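PDB 1JI0: ABC transporter from Thermotoga maritima, which binds ATP and probably hydrolyses it as the ATPase subunit of a branched-chain amino acid importer of the ABC transporter superfamily. Local coordinates for residues 50-55 with 81-86; 177-182 with 196-201; 217-220 with 225-228. One frame throughout, in Å; residues are numbered along the deposited sequence.

In the fold
From the N terminus, three loops close one after another; none encloses or crosses another. Interaction 1 comes first: the end of helix 45-52, just after the P-loop, meets strand 83-86, closing a loop that takes in strands 60-65 and 68-69 and helix 75-80. Interaction 2 then joins helix 172-187 to the start of helix 199-205, with strand 192-196 between them. Interaction 3 is a tight turn-back of strand 216-222 onto helix 223-227. Interactions 1 and 3 reach the two outermost strands of the same mixed sheet, 83-86 and 216-222. Interactions 2 and 3 touch each other, Leu-200 CD1 meeting Leu-227 CD2 at 4.0 Å.

Interaction 1. Residues 50-55 with 81-86; sequences SAIAGL and MGIALV
Leu-85 of strand 83-86 meets the end of helix 45-52 with one methyl, CD2, and that methyl has two partners. Ala-53 CB lies 4.2 Å from Leu-85 CD2, and Leu-55 CD1 lies 4.3 Å from the same Leu-85 CD2. The three methyl carbons form a small triangle. Leu-85 can reach that far because its CG is anti to the backbone N (chi1 166°), carrying the branch off the strand toward the helix end. Ile-83, two residues back and on the same face of the strand, makes the other hydrophobic pair: the end of its straight CG1-CD1 arm comes up to the branch methyl of Ile-52, with Ile-83 CD1 4.3 Å from Ile-52 CG2. All three approaches are van der Waals contacts between aliphatic groups, and no hydrogen bond crosses.

This is the P-loop NTPase arrangement, in which the helix after the Walker A loop lies over the central sheet; Thr-46 and Thr-47, near the start of that helix, bind ATP. Strand 83-86 leads on toward Glu-88, which lines the ATP pocket. The side chain of Leu-85 is about 10 Å from the bound nucleotide, too far to touch it.

The backbone bonds within segment 50-55 lie at the helix end. Gly-54, with positive phi, closes it in a Schellman motif: Leu-55 N bonds to Ser-50 O at 2.7 Å and Gly-54 N to Ala-51 O at 2.8 Å. The turn presents Ala-53 and Leu-55 to the strand. Gly-82 ends helix 75-80 with the same motif, just before Ile-83 enters the sheet. Around the pairs, Met-162 of strand 160-164 touches Ile-52, Ile-83 and Leu-85, while Ile-63 and Phe-65 of strand 60-65 pack on Ile-52 and Ile-83 respectively.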
ATOM      1  N   SER A  50       7.510   6.407   1.635  1.00 26.60           N
ATOM      2  CA  SER A  50       7.796   7.743   1.128  1.00 27.25           C
ATOM      3  C   SER A  50       9.081   7.724   0.319  1.00 26.86           C
ATOM      4  O   SER A  50       9.153   8.326  -0.748  1.00 27.02           O
ATOM      5  CB  SER A  50       7.923   8.744   2.279  1.00 27.38           C
ATOM      6  OG  SER A  50       6.655   8.989   2.876  1.00 29.31           O
ATOM      7  N   ALA A  51      10.096   7.033   0.832  1.00 26.69           N
ATOM      8  CA  ALA A  51      11.370   6.941   0.135  1.00 26.07           C
ATOM      9  C   ALA A  51      11.126   6.289  -1.224  1.00 26.20           C
ATOM     10  O   ALA A  51      11.538   6.813  -2.261  1.00 27.31           O
ATOM     11  CB  ALA A  51      12.355   6.126   0.952  1.00 25.19           C
ATOM     12  N   ILE A  52      10.431   5.155  -1.217  1.00 26.00           N
ATOM     13  CA  ILE A  52      10.133   4.441  -2.454  1.00 24.14           C
ATOM     14  C   ILE A  52       9.428   5.349  -3.455  1.00 25.52           C
ATOM     15  O   ILE A  52       9.732   5.318  -4.651  1.00 25.65           O
ATOM     16  CB  ILE A  52       9.245   3.196  -2.186  1.00 23.33           C
ATOM     17  CG1 ILE A  52      10.038   2.145  -1.398  1.00 21.22           C
ATOM     18  CG2 ILE A  52       8.761   2.612  -3.503  1.00 20.70           C
ATOM     19  CD1 ILE A  52       9.181   1.010  -0.833  1.00 22.90           C
ATOM     20  N   ALA A  53       8.491   6.162  -2.964  1.00 26.76           N
ATOM     21  CA  ALA A  53       7.730   7.079  -3.817  1.00 27.73           C
ATOM     22  C   ALA A  53       8.509   8.359  -4.133  1.00 29.00           C
ATOM     23  O   ALA A  53       8.027   9.224  -4.868  1.00 28.62           O
ATOM     24  CB  ALA A  53       6.404   7.435  -3.148  1.00 26.51           C
ATOM     25  N   GLY A  54       9.704   8.475  -3.564  1.00 29.60           N
ATOM     26  CA  GLY A  54      10.530   9.650  -3.796  1.00 32.64           C
ATOM     27  C   GLY A  54      10.042  10.906  -3.093  1.00 33.39           C
ATOM     28  O   GLY A  54      10.248  12.018  -3.589  1.00 33.71           O
ATOM     29  N   LEU A  55       9.400  10.741  -1.942  1.00 34.17           N
ATOM     30  CA  LEU A  55       8.885  11.876  -1.184  1.00 34.56           C
ATOM     31  C   LEU A  55       9.882  12.299  -0.116  1.00 35.79           C
ATOM     32  O   LEU A  55       9.778  13.379   0.456  1.00 37.77           O
ATOM     33  CB  LEU A  55       7.545  11.515  -0.544  1.00 34.52           C
ATOM     34  CG  LEU A  55       6.472  11.071  -1.538  1.00 33.05           C
ATOM     35  CD1 LEU A  55       5.184  10.740  -0.805  1.00 33.18           C
ATOM     36  CD2 LEU A  55       6.242  12.167  -2.553  1.00 34.43           C
HETATM   37  N   MSE A  81       5.392   5.949 -13.637  1.00 34.94           N
HETATM   38  CA  MSE A  81       5.962   4.649 -13.960  1.00 34.68           C
HETATM   39  C   MSE A  81       5.048   3.499 -13.567  1.00 33.59           C
HETATM   40  O   MSE A  81       5.220   2.376 -14.040  1.00 34.05           O
HETATM   41  CB  MSE A  81       7.316   4.489 -13.282  1.00 37.38           C
HETATM   42  CG  MSE A  81       8.364   5.407 -13.871  1.00 41.01           C
HETATM   43 SE   MSE A  81      10.072   5.134 -13.080  1.00 46.10          SE
HETATM   44  CE  MSE A  81      10.745   3.799 -14.313  1.00 44.11           C
ATOM     45  N   GLY A  82       4.086   3.766 -12.696  1.00 31.75           N
ATOM     46  CA  GLY A  82       3.175   2.703 -12.313  1.00 30.58           C
ATOM     47  C   GLY A  82       3.086   2.394 -10.836  1.00 28.96           C
ATOM     48  O   GLY A  82       2.404   1.440 -10.453  1.00 29.63           O
ATOM     49  N   ILE A  83       3.767   3.175 -10.004  1.00 27.57           N
ATOM     50  CA  ILE A  83       3.707   2.962  -8.564  1.00 26.68           C
ATOM     51  C   ILE A  83       2.648   3.868  -7.944  1.00 27.44           C
ATOM     52  O   ILE A  83       2.821   5.083  -7.885  1.00 27.35           O
ATOM     53  CB  ILE A  83       5.064   3.246  -7.880  1.00 25.29           C
ATOM     54  CG1 ILE A  83       6.093   2.204  -8.314  1.00 23.73           C
ATOM     55  CG2 ILE A  83       4.906   3.211  -6.356  1.00 25.40           C
ATOM     56  CD1 ILE A  83       7.420   2.326  -7.606  1.00 22.10           C
ATOM     57  N   ALA A  84       1.553   3.263  -7.488  1.00 27.62           N
ATOM     58  CA  ALA A  84       0.458   3.993  -6.859  1.00 28.83           C
ATOM     59  C   ALA A  84       0.556   3.907  -5.340  1.00 30.48           C
ATOM     60  O   ALA A  84       0.839   2.840  -4.787  1.00 31.82           O
ATOM     61  CB  ALA A  84      -0.877   3.428  -7.317  1.00 28.80           C
ATOM     62  N   LEU A  85       0.326   5.030  -4.666  1.00 29.86           N
ATOM     63  CA  LEU A  85       0.379   5.069  -3.213  1.00 31.11           C
ATOM     64  C   LEU A  85      -0.906   5.615  -2.605  1.00 32.25           C
ATOM     65  O   LEU A  85      -1.366   6.692  -2.979  1.00 33.68           O
ATOM     66  CB  LEU A  85       1.557   5.929  -2.748  1.00 30.98           C
ATOM     67  CG  LEU A  85       1.586   6.349  -1.272  1.00 32.81           C
ATOM     68  CD1 LEU A  85       1.616   5.120  -0.367  1.00 31.72           C
ATOM     69  CD2 LEU A  85       2.801   7.221  -1.016  1.00 32.18           C
ATOM     70  N   VAL A  86      -1.499   4.848  -1.692  1.00 31.61           N
ATOM     71  CA  VAL A  86      -2.701   5.272  -0.978  1.00 30.43           C
ATOM     72  C   VAL A  86      -2.155   5.547   0.421  1.00 31.07           C
ATOM     73  O   VAL A  86      -2.055   4.641   1.253  1.00 30.43           O
ATOM     74  CB  VAL A  86      -3.769   4.158  -0.901  1.00 29.60           C
ATOM     75  CG1 VAL A  86      -5.022   4.694  -0.224  1.00 29.47           C
ATOM     76  CG2 VAL A  86      -4.120   3.664  -2.299  1.00 30.19           C
TER

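Interaction 2. Residues 177-182 with 196-201; sequences EVFEVI and EQNALG
The ring of Phe-179 lies flat against the backbone of Gly-201, and this is the tight part of the contact. Gly-201 C sits 3.5 Å above the plane of the Phe-179 ring, over its centre. The neighbouring CA makes a CH-pi contact: Gly-201 CA is 3.9 Å from the centroid of the Phe-179 ring and 26° off its normal. With chi1 at -76°, Phe-179 CG stands beside the backbone N and the ring reaches from helix 172-187 to the first turn of helix 199-205. With the ring in this place, only a glycine fits beneath it, since a beta carbon at Gly-201 would run into Phe-179 CE2. With the ring cut back to an alanine here, the Gly-201 backbone would probably lose its cover and a gap open between the two helices.

Glu-196 comes to the same ring obliquely, its chain bent about CB-CG so that Glu-196 OE2 is 4.0 Å from Phe-179 CZ. Its carboxylate is gripped at both oxygens. Asn-198 N bonds to Glu-196 OE1 at 3.1 Å and Gln-197 N to Glu-196 OE1 at 2.9 Å, from opposite faces of the carboxylate plane, while OE2 is bonded to Ser-167 OG.

The packing slackens toward solvent. The amide of Asn-198, the N-cap residue and centre of an inverse gamma turn, only skirts the ring edge, and the flanking Gln-197 and Leu-200 are exposed. Gln-197 touches Glu-165 of the ATP pocket; in the sequence it falls where ABC ATPases usually carry the H-loop histidine, so this turn is probably the H-loop equivalent. Leu-194 of strand 192-196 and Val-205 of helix 199-205 also touch Phe-179, which thus sits where helix, strand and helix meet.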
ATOM      1  N   GLU A 177     -13.379  -5.857   6.182  1.00 24.50           N
ATOM      2  CA  GLU A 177     -13.709  -5.672   4.776  1.00 24.76           C
ATOM      3  C   GLU A 177     -12.525  -5.089   3.991  1.00 22.57           C
ATOM      4  O   GLU A 177     -12.309  -5.433   2.835  1.00 22.32           O
ATOM      5  CB  GLU A 177     -14.967  -4.802   4.647  1.00 27.94           C
ATOM      6  CG  GLU A 177     -16.178  -5.458   5.319  1.00 32.10           C
ATOM      7  CD  GLU A 177     -17.470  -4.660   5.174  1.00 35.51           C
ATOM      8  OE1 GLU A 177     -17.437  -3.425   5.369  1.00 36.59           O
ATOM      9  OE2 GLU A 177     -18.522  -5.279   4.886  1.00 35.21           O
ATOM     10  N   VAL A 178     -11.753  -4.225   4.633  1.00 22.68           N
ATOM     11  CA  VAL A 178     -10.568  -3.648   4.005  1.00 24.22           C
ATOM     12  C   VAL A 178      -9.621  -4.770   3.576  1.00 23.95           C
ATOM     13  O   VAL A 178      -9.187  -4.829   2.420  1.00 25.30           O
ATOM     14  CB  VAL A 178      -9.816  -2.725   4.993  1.00 25.17           C
ATOM     15  CG1 VAL A 178      -8.411  -2.427   4.482  1.00 26.16           C
ATOM     16  CG2 VAL A 178     -10.593  -1.439   5.186  1.00 27.34           C
ATOM     17  N   PHE A 179      -9.310  -5.669   4.510  1.00 23.35           N
ATOM     18  CA  PHE A 179      -8.398  -6.770   4.218  1.00 22.62           C
ATOM     19  C   PHE A 179      -8.934  -7.761   3.209  1.00 22.08           C
ATOM     20  O   PHE A 179      -8.174  -8.350   2.447  1.00 21.91           O
ATOM     21  CB  PHE A 179      -7.996  -7.480   5.514  1.00 23.97           C
ATOM     22  CG  PHE A 179      -6.993  -6.713   6.323  1.00 23.97           C
ATOM     23  CD1 PHE A 179      -5.776  -6.333   5.757  1.00 25.70           C
ATOM     24  CD2 PHE A 179      -7.267  -6.347   7.635  1.00 24.04           C
ATOM     25  CE1 PHE A 179      -4.848  -5.597   6.487  1.00 25.10           C
ATOM     26  CE2 PHE A 179      -6.354  -5.613   8.375  1.00 23.36           C
ATOM     27  CZ  PHE A 179      -5.136  -5.234   7.800  1.00 25.58           C
ATOM     28  N   GLU A 180     -10.245  -7.951   3.195  1.00 22.95           N
ATOM     29  CA  GLU A 180     -10.847  -8.864   2.234  1.00 23.35           C
ATOM     30  C   GLU A 180     -10.742  -8.261   0.830  1.00 22.64           C
ATOM     31  O   GLU A 180     -10.469  -8.962  -0.137  1.00 23.02           O
ATOM     32  CB  GLU A 180     -12.308  -9.121   2.624  1.00 26.52           C
ATOM     33  CG  GLU A 180     -13.200  -9.565   1.500  1.00 32.06           C
ATOM     34  CD  GLU A 180     -14.609  -9.893   1.983  1.00 36.41           C
ATOM     35  OE1 GLU A 180     -15.164  -9.111   2.793  1.00 37.42           O
ATOM     36  OE2 GLU A 180     -15.157 -10.927   1.546  1.00 38.02           O
ATOM     37  N   VAL A 181     -10.940  -6.952   0.720  1.00 22.91           N
ATOM     38  CA  VAL A 181     -10.847  -6.287  -0.580  1.00 23.58           C
ATOM     39  C   VAL A 181      -9.397  -6.323  -1.084  1.00 22.32           C
ATOM     40  O   VAL A 181      -9.138  -6.501  -2.276  1.00 22.67           O
ATOM     41  CB  VAL A 181     -11.378  -4.823  -0.495  1.00 23.84           C
ATOM     42  CG1 VAL A 181     -10.263  -3.817  -0.711  1.00 25.87           C
ATOM     43  CG2 VAL A 181     -12.479  -4.626  -1.534  1.00 27.72           C
ATOM     44  N   ILE A 182      -8.452  -6.171  -0.167  1.00 22.72           N
ATOM     45  CA  ILE A 182      -7.038  -6.221  -0.522  1.00 22.76           C
ATOM     46  C   ILE A 182      -6.745  -7.593  -1.143  1.00 23.73           C
ATOM     47  O   ILE A 182      -5.989  -7.713  -2.110  1.00 22.37           O
ATOM     48  CB  ILE A 182      -6.163  -5.970   0.737  1.00 21.68           C
ATOM     49  CG1 ILE A 182      -6.215  -4.478   1.087  1.00 23.28           C
ATOM     50  CG2 ILE A 182      -4.725  -6.432   0.506  1.00 23.36           C
ATOM     51  CD1 ILE A 182      -5.583  -4.099   2.418  1.00 19.56           C
ATOM     52  N   GLU A 196       1.248  -1.832   7.745  1.00 23.97           N
ATOM     53  CA  GLU A 196       0.187  -1.865   8.742  1.00 25.53           C
ATOM     54  C   GLU A 196       0.659  -1.930  10.179  1.00 26.56           C
ATOM     55  O   GLU A 196       1.746  -2.415  10.482  1.00 27.12           O
ATOM     56  CB  GLU A 196      -0.748  -3.056   8.483  1.00 23.70           C
ATOM     57  CG  GLU A 196      -1.996  -2.731   7.680  1.00 24.15           C
ATOM     58  CD  GLU A 196      -2.975  -1.860   8.450  1.00 24.40           C
ATOM     59  OE1 GLU A 196      -2.724  -1.599   9.645  1.00 26.04           O
ATOM     60  OE2 GLU A 196      -3.995  -1.441   7.870  1.00 24.78           O
ATOM     61  N   GLN A 197      -0.183  -1.417  11.058  1.00 28.78           N
ATOM     62  CA  GLN A 197       0.080  -1.441  12.482  1.00 31.20           C
ATOM     63  C   GLN A 197      -0.701  -2.662  12.967  1.00 29.49           C
ATOM     64  O   GLN A 197      -0.323  -3.312  13.940  1.00 30.80           O
ATOM     65  CB  GLN A 197      -0.440  -0.159  13.137  1.00 33.78           C
ATOM     66  CG  GLN A 197      -0.372  -0.152  14.649  1.00 41.23           C
ATOM     67  CD  GLN A 197      -0.320   1.255  15.213  1.00 44.11           C
ATOM     68  OE1 GLN A 197      -1.041   2.148  14.756  1.00 45.82           O
ATOM     69  NE2 GLN A 197       0.534   1.460  16.214  1.00 45.55           N
ATOM     70  N   ASN A 198      -1.789  -2.968  12.261  1.00 27.91           N
ATOM     71  CA  ASN A 198      -2.624  -4.121  12.577  1.00 26.71           C
ATOM     72  C   ASN A 198      -1.915  -5.322  11.963  1.00 25.73           C
ATOM     73  O   ASN A 198      -2.249  -5.762  10.868  1.00 23.67           O
ATOM     74  CB  ASN A 198      -4.019  -3.947  11.965  1.00 28.40           C
ATOM     75  CG  ASN A 198      -5.012  -4.998  12.448  1.00 30.01           C
ATOM     76  OD1 ASN A 198      -6.224  -4.768  12.444  1.00 31.56           O
ATOM     77  ND2 ASN A 198      -4.507  -6.156  12.858  1.00 28.59           N
ATOM     78  N   ALA A 199      -0.922  -5.834  12.684  1.00 24.83           N
ATOM     79  CA  ALA A 199      -0.119  -6.957  12.221  1.00 23.64           C
ATOM     80  C   ALA A 199      -0.915  -8.221  11.944  1.00 22.22           C
ATOM     81  O   ALA A 199      -0.668  -8.912  10.952  1.00 21.42           O
ATOM     82  CB  ALA A 199       0.999  -7.241  13.234  1.00 22.65           C
ATOM     83  N   LEU A 200      -1.866  -8.537  12.815  1.00 21.95           N
ATOM     84  CA  LEU A 200      -2.682  -9.731  12.616  1.00 20.55           C
ATOM     85  C   LEU A 200      -3.407  -9.676  11.270  1.00 20.03           C
ATOM     86  O   LEU A 200      -3.275 -10.571  10.441  1.00 18.63           O
ATOM     87  CB  LEU A 200      -3.704  -9.862  13.750  1.00 20.57           C
ATOM     88  CG  LEU A 200      -4.595 -11.106  13.703  1.00 22.36           C
ATOM     89  CD1 LEU A 200      -3.724 -12.359  13.657  1.00 22.72           C
ATOM     90  CD2 LEU A 200      -5.507 -11.129  14.919  1.00 22.56           C
ATOM     91  N   GLY A 201      -4.176  -8.615  11.051  1.00 21.23           N
ATOM     92  CA  GLY A 201      -4.902  -8.496   9.799  1.00 19.93           C
ATOM     93  C   GLY A 201      -3.978  -8.514   8.599  1.00 18.88           C
ATOM     94  O   GLY A 201      -4.259  -9.184   7.608  1.00 18.97           O
TER

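Interaction 3. Residues 217-220 with 225-228; sequences IVLE and ELLD
Glu-220 and Leu-226 bring the two backbones nearest each other, with Glu-220 CA 7.4 Å from Leu-226 CA, and no hydrogen bond joins the segments. The strand is not evenly extended: psi of Val-218 is only -15°, and Val-218 and Leu-219 both bond to Val-211 of the neighbouring strand, which fits a classic beta bulge. On the other side, Asp-228 N bonds to Glu-225 O at 3.0 Å in the last turn of helix 223-227.

One methyl of Leu-226 carries the contact. Leu-226 CD2 lies 3.7 Å from Leu-219 CG and 3.8 Å from Leu-219 CD2, the two side chains running alongside each other in opposite directions. A chi1 of -176° swings the Leu-219 branch toward the helix. The same methyl also covers the strand backbone, with Leu-226 CD2 4.0 Å from Glu-220 C. CB of Glu-220 points away from the helix, and its OE2 bonds to Tyr-208 OH.

Leu-203 of helix 199-205 packs on Leu-226, and Met-231 and Val-232 of helix 230-236 touch Leu-219, so the pair joins the sheet's outermost strand, 216-222, to helix 223-227, with helices 199-205 and 230-236 packing on it.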
ATOM      1  N   ILE A 217      15.012  -4.181   9.925  1.00 26.74           N
ATOM      2  CA  ILE A 217      14.192  -5.383   9.811  1.00 24.75           C
ATOM      3  C   ILE A 217      14.780  -6.410  10.775  1.00 24.98           C
ATOM      4  O   ILE A 217      15.936  -6.797  10.636  1.00 23.68           O
ATOM      5  CB  ILE A 217      14.226  -5.963   8.372  1.00 25.01           C
ATOM      6  CG1 ILE A 217      13.790  -4.899   7.364  1.00 25.70           C
ATOM      7  CG2 ILE A 217      13.299  -7.171   8.271  1.00 25.25           C
ATOM      8  CD1 ILE A 217      12.433  -4.307   7.633  1.00 25.74           C
ATOM      9  N   VAL A 218      14.001  -6.846  11.760  1.00 24.13           N
ATOM     10  CA  VAL A 218      14.504  -7.818  12.721  1.00 24.53           C
ATOM     11  C   VAL A 218      14.073  -9.237  12.374  1.00 24.76           C
ATOM     12  O   VAL A 218      14.620 -10.206  12.897  1.00 24.70           O
ATOM     13  CB  VAL A 218      14.028  -7.478  14.153  1.00 25.78           C
ATOM     14  CG1 VAL A 218      14.564  -6.112  14.557  1.00 27.54           C
ATOM     15  CG2 VAL A 218      12.509  -7.474  14.220  1.00 24.70           C
ATOM     16  N   LEU A 219      13.095  -9.354  11.482  1.00 23.47           N
ATOM     17  CA  LEU A 219      12.582 -10.655  11.087  1.00 22.13           C
ATOM     18  C   LEU A 219      11.784 -10.522   9.800  1.00 22.47           C
ATOM     19  O   LEU A 219      11.128  -9.503   9.570  1.00 21.55           O
ATOM     20  CB  LEU A 219      11.675 -11.201  12.193  1.00 22.59           C
ATOM     21  CG  LEU A 219      11.082 -12.604  12.061  1.00 22.57           C
ATOM     22  CD1 LEU A 219      12.192 -13.628  12.015  1.00 22.17           C
ATOM     23  CD2 LEU A 219      10.171 -12.883  13.249  1.00 21.99           C
ATOM     24  N   GLU A 220      11.844 -11.546   8.959  1.00 20.93           N
ATOM     25  CA  GLU A 220      11.085 -11.542   7.719  1.00 20.78           C
ATOM     26  C   GLU A 220      10.773 -12.992   7.388  1.00 22.48           C
ATOM     27  O   GLU A 220      11.399 -13.907   7.935  1.00 21.83           O
ATOM     28  CB  GLU A 220      11.884 -10.894   6.580  1.00 20.98           C
ATOM     29  CG  GLU A 220      13.131 -11.658   6.184  1.00 22.39           C
ATOM     30  CD  GLU A 220      13.800 -11.098   4.946  1.00 23.61           C
ATOM     31  OE1 GLU A 220      14.593 -10.137   5.066  1.00 24.71           O
ATOM     32  OE2 GLU A 220      13.524 -11.613   3.844  1.00 24.08           O
ATOM     33  N   GLU A 225       4.122 -18.257   8.572  1.00 26.57           N
ATOM     34  CA  GLU A 225       5.184 -18.595   9.515  1.00 26.64           C
ATOM     35  C   GLU A 225       5.433 -17.497  10.561  1.00 26.13           C
ATOM     36  O   GLU A 225       5.711 -17.788  11.725  1.00 25.21           O
ATOM     37  CB  GLU A 225       6.465 -18.913   8.744  1.00 29.19           C
ATOM     38  CG  GLU A 225       6.452 -20.323   8.194  1.00 33.56           C
ATOM     39  CD  GLU A 225       7.561 -20.596   7.202  1.00 36.88           C
ATOM     40  OE1 GLU A 225       8.668 -20.031   7.349  1.00 36.71           O
ATOM     41  OE2 GLU A 225       7.323 -21.401   6.273  1.00 39.05           O
ATOM     42  N   LEU A 226       5.335 -16.234  10.157  1.00 23.73           N
ATOM     43  CA  LEU A 226       5.529 -15.146  11.106  1.00 22.50           C
ATOM     44  C   LEU A 226       4.433 -15.178  12.175  1.00 23.22           C
ATOM     45  O   LEU A 226       4.667 -14.823  13.327  1.00 23.25           O
ATOM     46  CB  LEU A 226       5.522 -13.803  10.377  1.00 21.46           C
ATOM     47  CG  LEU A 226       6.700 -13.610   9.416  1.00 21.87           C
ATOM     48  CD1 LEU A 226       6.574 -12.280   8.689  1.00 22.43           C
ATOM     49  CD2 LEU A 226       8.006 -13.668  10.216  1.00 22.60           C
ATOM     50  N   LEU A 227       3.237 -15.613  11.789  1.00 24.33           N
ATOM     51  CA  LEU A 227       2.114 -15.708  12.718  1.00 26.49           C
ATOM     52  C   LEU A 227       2.365 -16.773  13.792  1.00 27.78           C
ATOM     53  O   LEU A 227       1.796 -16.715  14.882  1.00 29.39           O
ATOM     54  CB  LEU A 227       0.830 -16.044  11.955  1.00 25.84           C
ATOM     55  CG  LEU A 227       0.196 -14.888  11.183  1.00 24.08           C
ATOM     56  CD1 LEU A 227      -0.898 -15.415  10.280  1.00 26.21           C
ATOM     57  CD2 LEU A 227      -0.351 -13.875  12.158  1.00 21.34           C
ATOM     58  N   ASP A 228       3.216 -17.742  13.477  1.00 28.54           N
ATOM     59  CA  ASP A 228       3.537 -18.801  14.422  1.00 29.64           C
ATOM     60  C   ASP A 228       4.832 -18.541  15.169  1.00 29.73           C
ATOM     61  O   ASP A 228       5.235 -19.340  16.011  1.00 30.24           O
ATOM     62  CB  ASP A 228       3.624 -20.148  13.714  1.00 30.39           C
ATOM     63  CG  ASP A 228       2.265 -20.767  13.489  1.00 31.80           C
ATOM     64  OD1 ASP A 228       1.430 -20.709  14.415  1.00 34.45           O
ATOM     65  OD2 ASP A 228       2.031 -21.320  12.398  1.00 33.81           O
TER